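Local coordinates for acinetobacter secreted protease CpaA (Acinetobacter nosocomialis M2, PDB 6O38), which probably cleaves protein substrates as a zinc metalloprotease exported by the type II secretion system, and forms a complex with the chaperone CpaB, at residues Asn195-Gly200 against Asp217-Ser222; Thr211-Gly216 against Asp234-Lys239; Gly30-Asn35 against Tyr56-Asp61. All blocks are in the same frame, centred on the assembly; numbering follows the deposited sequence.

Contact 1. Residues Asn195-Gly200 against Asp217-Ser222; sequences NVQQIG and DGNWVS
The side chains of N219 and N195 cross at about a right angle, with their amide planes 69° apart and N219 ND2 3.5 Å from N195 CB. At the oxygen end of the N219 amide, OD1 accepts the backbone N-H of Q197 at 2.7 Å, the donor lying almost straight out along the C=O axis (177°). Q197 also lays its aliphatic part against the same oxygen, CB at 3.2 Å from N219 OD1, while V196 brings CG1 to it from the neighbouring residue. The indole of W220 carries S222 N over one face toward the rim, and its NE1 makes a weak hydrogen bond to W244 O. N219 can reach across because its CG stands anti to the backbone N (chi1 165°), which swings the amide from the loop to the start of the short helix 196-199. Beyond it V221 turns CG2 onto V196 CG2 at 3.6 Å, and the backbone of G200 flanks V221 where the helix ends with a positive phi. Both valines also rest on F215 of strand 210-215. The chemistry is that of a buried amide used at both ends: OD1 holds an N-H in the first turn of a weakly bonded helix, and ND2 gives a weak hydrogen bond to A214 O, so one side chain ties the loop 217-222 to helix and strand together.

Contact 2. Residues Thr211-Gly216 against Asp234-Lys239; sequences TEIAFG and DRIIIK
E212 and K239 form a salt bridge on one face of a parallel strand pair in an StcE-type beta-sandwich domain, with E212 OE1 3.0 Å from K239 NZ. OE2 of E212 lies almost as near the same nitrogen, at 3.1 Å, so the ammonium group sits before both carboxylate oxygens. The two residues are diagonal neighbours rather than a directly facing pair, and extended chains span the offset: E212 has CG anti to the backbone N (chi1 -179°), whereas K239 sets its CG beside its own N (chi1 -65°) and runs straight from there. Side chains on the other face are apolar apart from T211. I213, I236 and I238 share one conformation, each holding CG1 beside the backbone N and extending to CD1; the I213 and I236 side chains cross at a slant, CD1 of I213 3.7 Å from CG2 of I236. The F215 ring lies alongside I238, with CE1 3.8 Å from I238 CG2, and has K239 O at its edge. Between the strands run five backbone hydrogen bonds, from T211 N to R235 O at one end to F215 N to K239 O at the other; in the middle, I213 N to I237 O measures 2.7 Å and is nearly straight. The two strand directions are 16° apart. Strand 183-195 pairs in parallel with 210-215 on its far side, and strand 266-272 runs antiparallel beside 235-240, where R235 bridges to E268. F224 packs on I213 and I238.

Contact 3. Residues Gly30-Asn35 against Tyr56-Asp61; sequences GNWVKN and YSSYLD
W32 takes Y56 in a T-shaped (edge-to-face) stack, just ahead of the point where two strands of the first StcE-type beta-sandwich domain begin to pair in parallel. The edge of the tyrosine points at the six-membered ring of the indole, centroids 5.4 Å apart and planes at 71°. Y56 also adds a CH-pi contact: its CB stands over the five-membered ring of W32, 4.0 Å from that centroid. The opposite face of the W32 ring has K34 N toward the rim, and S57 O lies at its edge, in plane. V33 comes next and contributes its carbonyl: S58 OG donates to V33 O at 3.0 Å, a bond made possible because S58 holds OG beside its own backbone N (chi1 -65°). K34 then offers its carbonyl to the strand, where Y59 N binds K34 O at 2.8 Å, and its aliphatic CG passes within 4.2 Å of Y59 CD2. Strand 58-61 is the central strand of a small three-stranded sheet, with 35-37 on one side and 71-74 on the other. The chaperone reaches this contact: E47 of the CpaB chain packs on K34 and N35, and E92 of the CpaB chain on Y59. N35 closes the walk as the bridge partner of Y59, its CA 3.4 Å from Y59 O in a CA-H...O contact.

How the contacts relate
Contacts 1 and 2 adjoin, with centres 11 Å apart, and interleave along the chain. A214 O joins them, probably accepting V196 N at 3.2 Å, and V196 CG2 lies 3.5 Å from F215 CZ. Contact 3 belongs to another beta-sandwich domain, its centre 48 Å from contact 1 and 39 Å from contact 2, with nearest atoms about 30 and 21 Å apart. Even so, 30-33 and 218-221 carry the same Gly-Asn-Trp-Val sequence, consistent with equivalent loops in related domains: N31 OD1 accepts N8 N much as N219 accepts Q197. The CpaB chain touches contact 3 but not contacts 1 or 2. None supplies a ligand to the zinc site of H498, H502 and H508.

Contact 1. Residues Asn195-Gly200 against Asp217-Ser222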
# COMPACT_ATOMS: atom_id res chain seq x y z
N ASN A 195 -0.59 0.46 28.93
CA ASN A 195 -1.91 -0.04 29.24
C ASN A 195 -2.76 1.13 29.73
O ASN A 195 -2.33 1.89 30.61
CB ASN A 195 -1.85 -1.14 30.30
CG ASN A 195 -1.11 -2.37 29.81
OD1 ASN A 195 -1.23 -2.76 28.65
ND2 ASN A 195 -0.33 -2.99 30.69
N VAL A 196 -3.96 1.27 29.16
CA VAL A 196 -4.80 2.43 29.46
C VAL A 196 -5.16 2.50 30.93
O VAL A 196 -5.48 3.58 31.44
CB VAL A 196 -6.05 2.42 28.56
CG1 VAL A 196 -7.07 1.40 29.06
CG2 VAL A 196 -6.66 3.81 28.48
N GLN A 197 -5.12 1.37 31.65
CA GLN A 197 -5.36 1.39 33.08
C GLN A 197 -4.27 2.15 33.83
O GLN A 197 -4.53 2.64 34.94
CB GLN A 197 -5.45 -0.04 33.62
CG GLN A 197 -4.12 -0.78 33.68
CD GLN A 197 -4.25 -2.22 34.13
OE1 GLN A 197 -5.15 -2.56 34.89
NE2 GLN A 197 -3.34 -3.07 33.66
N GLN A 198 -3.07 2.25 33.26
CA GLN A 198 -1.98 2.97 33.91
C GLN A 198 -2.14 4.49 33.79
O GLN A 198 -1.71 5.22 34.68
CB GLN A 198 -0.64 2.54 33.30
CG GLN A 198 -0.34 1.06 33.48
CD GLN A 198 0.87 0.61 32.68
OE1 GLN A 198 1.37 1.35 31.82
NE2 GLN A 198 1.34 -0.60 32.95
N ILE A 199 -2.75 4.97 32.70
CA ILE A 199 -2.81 6.40 32.42
C ILE A 199 -4.22 6.97 32.55
O ILE A 199 -4.37 8.20 32.51
CB ILE A 199 -2.24 6.72 31.03
CG1 ILE A 199 -3.02 5.97 29.95
CG2 ILE A 199 -0.77 6.36 30.96
CD1 ILE A 199 -2.63 6.34 28.54
N GLY A 200 -5.24 6.13 32.69
CA GLY A 200 -6.59 6.63 32.84
C GLY A 200 -7.21 7.06 31.52
O GLY A 200 -6.88 6.54 30.45
N ASP A 217 -9.67 -6.62 28.70
CA ASP A 217 -10.47 -6.96 29.88
C ASP A 217 -9.60 -6.84 31.12
O ASP A 217 -8.50 -7.41 31.19
CB ASP A 217 -11.05 -8.36 29.75
CG ASP A 217 -12.16 -8.44 28.71
OD1 ASP A 217 -12.75 -7.39 28.39
OD2 ASP A 217 -12.44 -9.56 28.23
N GLY A 218 -10.08 -6.10 32.12
CA GLY A 218 -9.27 -5.74 33.26
C GLY A 218 -8.33 -4.58 33.01
O GLY A 218 -7.59 -4.20 33.92
N ASN A 219 -8.33 -4.02 31.80
CA ASN A 219 -7.49 -2.87 31.45
C ASN A 219 -8.30 -2.04 30.44
O ASN A 219 -8.20 -2.24 29.23
CB ASN A 219 -6.16 -3.33 30.87
CG ASN A 219 -5.40 -2.23 30.17
OD1 ASN A 219 -5.35 -1.09 30.64
ND2 ASN A 219 -4.81 -2.55 29.02
N TRP A 220 -9.07 -1.10 30.96
CA TRP A 220 -10.14 -0.51 30.16
C TRP A 220 -10.67 0.75 30.83
O TRP A 220 -10.79 0.80 32.06
CB TRP A 220 -11.28 -1.52 29.97
CG TRP A 220 -12.42 -1.04 29.13
CD1 TRP A 220 -12.58 -1.20 27.78
CD2 TRP A 220 -13.57 -0.31 29.58
NE1 TRP A 220 -13.76 -0.62 27.37
CE2 TRP A 220 -14.38 -0.07 28.45
CE3 TRP A 220 -14.00 0.15 30.83
CZ2 TRP A 220 -15.59 0.62 28.54
CZ3 TRP A 220 -15.20 0.84 30.91
CH2 TRP A 220 -15.98 1.06 29.77
N VAL A 221 -10.97 1.75 30.01
CA VAL A 221 -11.70 2.94 30.43
C VAL A 221 -12.79 3.21 29.40
O VAL A 221 -12.78 2.65 28.30
CB VAL A 221 -10.79 4.18 30.60
CG1 VAL A 221 -9.78 3.95 31.72
CG2 VAL A 221 -10.09 4.50 29.29
N SER A 222 -13.73 4.08 29.77
CA SER A 222 -14.89 4.29 28.91
C SER A 222 -14.61 5.28 27.78
O SER A 222 -15.25 5.20 26.73
CB SER A 222 -16.07 4.79 29.74
OG SER A 222 -16.03 6.20 29.88

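Contact 2. Residues Thr211-Gly216 against Asp234-Lys239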
# COMPACT_ATOMS: atom_id res chain seq x y z
N THR A 211 3.60 5.81 20.30
CA THR A 211 2.98 5.35 21.54
C THR A 211 1.85 4.39 21.21
O THR A 211 1.02 4.68 20.33
CB THR A 211 2.46 6.54 22.35
OG1 THR A 211 3.47 7.54 22.45
CG2 THR A 211 2.06 6.09 23.75
N GLU A 212 1.81 3.26 21.91
CA GLU A 212 0.83 2.20 21.64
C GLU A 212 0.03 1.96 22.91
O GLU A 212 0.57 1.52 23.93
CB GLU A 212 1.53 0.93 21.17
CG GLU A 212 0.61 -0.22 20.85
CD GLU A 212 1.33 -1.38 20.19
OE1 GLU A 212 1.31 -2.50 20.75
OE2 GLU A 212 1.93 -1.17 19.11
N ILE A 213 -1.27 2.26 22.85
CA ILE A 213 -2.16 2.21 24.01
C ILE A 213 -3.10 1.02 23.84
O ILE A 213 -3.86 0.95 22.87
CB ILE A 213 -2.95 3.52 24.16
CG1 ILE A 213 -1.98 4.69 24.33
CG2 ILE A 213 -3.91 3.43 25.33
CD1 ILE A 213 -2.61 6.04 24.08
N ALA A 214 -3.04 0.09 24.79
CA ALA A 214 -3.80 -1.15 24.72
C ALA A 214 -5.02 -1.11 25.62
O ALA A 214 -4.95 -0.67 26.77
CB ALA A 214 -2.92 -2.34 25.10
N PHE A 215 -6.15 -1.57 25.09
CA PHE A 215 -7.37 -1.80 25.86
C PHE A 215 -7.61 -3.30 25.96
O PHE A 215 -7.39 -4.04 25.00
CB PHE A 215 -8.58 -1.12 25.20
CG PHE A 215 -8.65 0.36 25.43
CD1 PHE A 215 -7.68 1.21 24.91
CD2 PHE A 215 -9.71 0.92 26.13
CE1 PHE A 215 -7.75 2.58 25.11
CE2 PHE A 215 -9.79 2.28 26.33
CZ PHE A 215 -8.81 3.11 25.82
N GLY A 216 -8.08 -3.75 27.12
CA GLY A 216 -8.39 -5.15 27.30
C GLY A 216 -9.33 -5.36 28.47
O GLY A 216 -9.75 -4.41 29.13
N ASP A 234 4.62 12.67 15.50
CA ASP A 234 4.45 11.67 16.54
C ASP A 234 3.17 10.88 16.29
O ASP A 234 2.17 11.42 15.78
CB ASP A 234 4.40 12.32 17.93
CG ASP A 234 5.76 12.83 18.38
OD1 ASP A 234 6.78 12.34 17.85
OD2 ASP A 234 5.80 13.70 19.27
N ARG A 235 3.19 9.60 16.64
CA ARG A 235 2.08 8.71 16.33
C ARG A 235 1.58 8.01 17.58
O ARG A 235 2.36 7.65 18.46
CB ARG A 235 2.48 7.67 15.28
CG ARG A 235 2.64 8.24 13.89
CD ARG A 235 2.78 7.15 12.84
NE ARG A 235 2.92 7.71 11.50
CZ ARG A 235 2.66 7.04 10.38
NH1 ARG A 235 2.25 5.78 10.44
NH2 ARG A 235 2.82 7.63 9.21
N ILE A 236 0.26 7.84 17.65
CA ILE A 236 -0.40 7.11 18.73
C ILE A 236 -1.26 6.03 18.10
O ILE A 236 -2.14 6.32 17.28
CB ILE A 236 -1.25 8.03 19.62
CG1 ILE A 236 -0.36 8.99 20.41
CG2 ILE A 236 -2.12 7.21 20.56
CD1 ILE A 236 -1.14 9.93 21.30
N ILE A 237 -1.01 4.78 18.48
CA ILE A 237 -1.83 3.64 18.07
C ILE A 237 -2.67 3.22 19.27
O ILE A 237 -2.14 3.06 20.38
CB ILE A 237 -0.98 2.47 17.56
CG1 ILE A 237 -0.22 2.88 16.29
CG2 ILE A 237 -1.85 1.25 17.28
CD1 ILE A 237 0.74 1.83 15.79
N ILE A 238 -3.97 3.05 19.05
CA ILE A 238 -4.90 2.63 20.09
C ILE A 238 -5.48 1.28 19.68
O ILE A 238 -6.10 1.17 18.61
CB ILE A 238 -6.02 3.66 20.32
CG1 ILE A 238 -5.41 5.02 20.69
CG2 ILE A 238 -6.97 3.19 21.41
CD1 ILE A 238 -6.43 6.10 20.95
N LYS A 239 -5.27 0.27 20.51
CA LYS A 239 -5.71 -1.09 20.24
C LYS A 239 -6.62 -1.58 21.35
O LYS A 239 -6.51 -1.15 22.50
CB LYS A 239 -4.52 -2.06 20.13
CG LYS A 239 -3.56 -1.81 18.98
CD LYS A 239 -2.36 -2.73 19.13
CE LYS A 239 -1.29 -2.45 18.09
NZ LYS A 239 -0.13 -3.38 18.23

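Contact 3. Residues Gly30-Asn35 against Tyr56-Asp61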
# COMPACT_ATOMS: atom_id res chain seq x y z
N GLY A 30 32.07 -13.56 -10.03
CA GLY A 30 31.85 -14.85 -10.64
C GLY A 30 31.17 -15.87 -9.75
O GLY A 30 30.90 -16.99 -10.19
N ASN A 31 30.87 -15.50 -8.50
CA ASN A 31 30.27 -16.40 -7.52
C ASN A 31 29.25 -15.57 -6.74
O ASN A 31 29.59 -14.95 -5.72
CB ASN A 31 31.34 -17.00 -6.61
CG ASN A 31 30.93 -18.34 -6.03
OD1 ASN A 31 29.75 -18.63 -5.89
ND2 ASN A 31 31.92 -19.16 -5.71
N TRP A 32 28.01 -15.57 -7.21
CA TRP A 32 27.01 -14.64 -6.69
C TRP A 32 25.62 -15.23 -6.81
O TRP A 32 25.33 -16.02 -7.71
CB TRP A 32 27.08 -13.30 -7.44
CG TRP A 32 25.92 -12.39 -7.19
CD1 TRP A 32 25.79 -11.49 -6.17
CD2 TRP A 32 24.73 -12.28 -7.98
NE1 TRP A 32 24.59 -10.83 -6.27
CE2 TRP A 32 23.92 -11.30 -7.37
CE3 TRP A 32 24.27 -12.91 -9.13
CZ2 TRP A 32 22.67 -10.94 -7.89
CZ3 TRP A 32 23.03 -12.56 -9.64
CH2 TRP A 32 22.25 -11.58 -9.02
N VAL A 33 24.75 -14.84 -5.87
CA VAL A 33 23.33 -15.16 -5.92
C VAL A 33 22.58 -13.97 -5.34
O VAL A 33 23.10 -13.24 -4.49
CB VAL A 33 23.02 -16.47 -5.15
CG1 VAL A 33 23.25 -16.29 -3.66
CG2 VAL A 33 21.59 -16.94 -5.44
N LYS A 34 21.36 -13.76 -5.82
CA LYS A 34 20.63 -12.54 -5.46
C LYS A 34 20.01 -12.65 -4.07
O LYS A 34 20.17 -11.74 -3.24
CB LYS A 34 19.55 -12.25 -6.50
CG LYS A 34 19.04 -10.82 -6.47
CD LYS A 34 18.04 -10.55 -7.58
CE LYS A 34 17.83 -9.06 -7.78
NZ LYS A 34 19.08 -8.38 -8.21
N ASN A 35 19.29 -13.73 -3.79
CA ASN A 35 18.56 -13.90 -2.54
C ASN A 35 19.29 -14.88 -1.64
O ASN A 35 19.67 -15.97 -2.08
CB ASN A 35 17.13 -14.37 -2.81
CG ASN A 35 16.34 -13.39 -3.66
OD1 ASN A 35 16.56 -12.18 -3.59
ND2 ASN A 35 15.42 -13.91 -4.46
N TYR A 56 26.97 -6.75 -8.15
CA TYR A 56 25.53 -6.83 -7.95
C TYR A 56 25.21 -6.94 -6.47
O TYR A 56 25.92 -7.61 -5.71
CB TYR A 56 24.94 -8.03 -8.70
CG TYR A 56 24.93 -7.88 -10.20
CD1 TYR A 56 25.12 -6.64 -10.80
CD2 TYR A 56 24.71 -8.97 -11.03
CE1 TYR A 56 25.10 -6.49 -12.17
CE2 TYR A 56 24.70 -8.84 -12.40
CZ TYR A 56 24.89 -7.60 -12.97
OH TYR A 56 24.87 -7.46 -14.34
N SER A 57 24.14 -6.27 -6.06
CA SER A 57 23.70 -6.31 -4.67
C SER A 57 22.97 -7.62 -4.38
O SER A 57 22.37 -8.23 -5.26
CB SER A 57 22.79 -5.13 -4.35
OG SER A 57 23.49 -3.90 -4.46
N SER A 58 23.04 -8.04 -3.12
CA SER A 58 22.35 -9.22 -2.64
C SER A 58 21.38 -8.83 -1.53
O SER A 58 21.50 -7.76 -0.93
CB SER A 58 23.34 -10.28 -2.14
OG SER A 58 24.14 -10.77 -3.20
N TYR A 59 20.43 -9.71 -1.27
CA TYR A 59 19.36 -9.44 -0.31
C TYR A 59 19.17 -10.65 0.59
O TYR A 59 19.07 -11.78 0.11
CB TYR A 59 18.06 -9.08 -1.04
CG TYR A 59 18.22 -7.89 -1.96
CD1 TYR A 59 18.05 -6.60 -1.48
CD2 TYR A 59 18.54 -8.06 -3.30
CE1 TYR A 59 18.20 -5.51 -2.32
CE2 TYR A 59 18.69 -6.98 -4.14
CZ TYR A 59 18.52 -5.70 -3.64
OH TYR A 59 18.67 -4.62 -4.48
N LEU A 60 19.12 -10.41 1.90
CA LEU A 60 19.10 -11.46 2.90
C LEU A 60 17.73 -11.53 3.56
O LEU A 60 17.20 -10.51 4.02
CB LEU A 60 20.18 -11.22 3.97
CG LEU A 60 20.16 -12.16 5.17
CD1 LEU A 60 20.40 -13.60 4.73
CD2 LEU A 60 21.20 -11.74 6.20
N ASP A 61 17.16 -12.73 3.60
CA ASP A 61 15.94 -12.98 4.36
C ASP A 61 16.24 -12.85 5.85
O ASP A 61 17.10 -13.55 6.38
CB ASP A 61 15.39 -14.37 4.03
CG ASP A 61 14.12 -14.69 4.79
OD1 ASP A 61 13.52 -13.78 5.39
OD2 ASP A 61 13.71 -15.88 4.77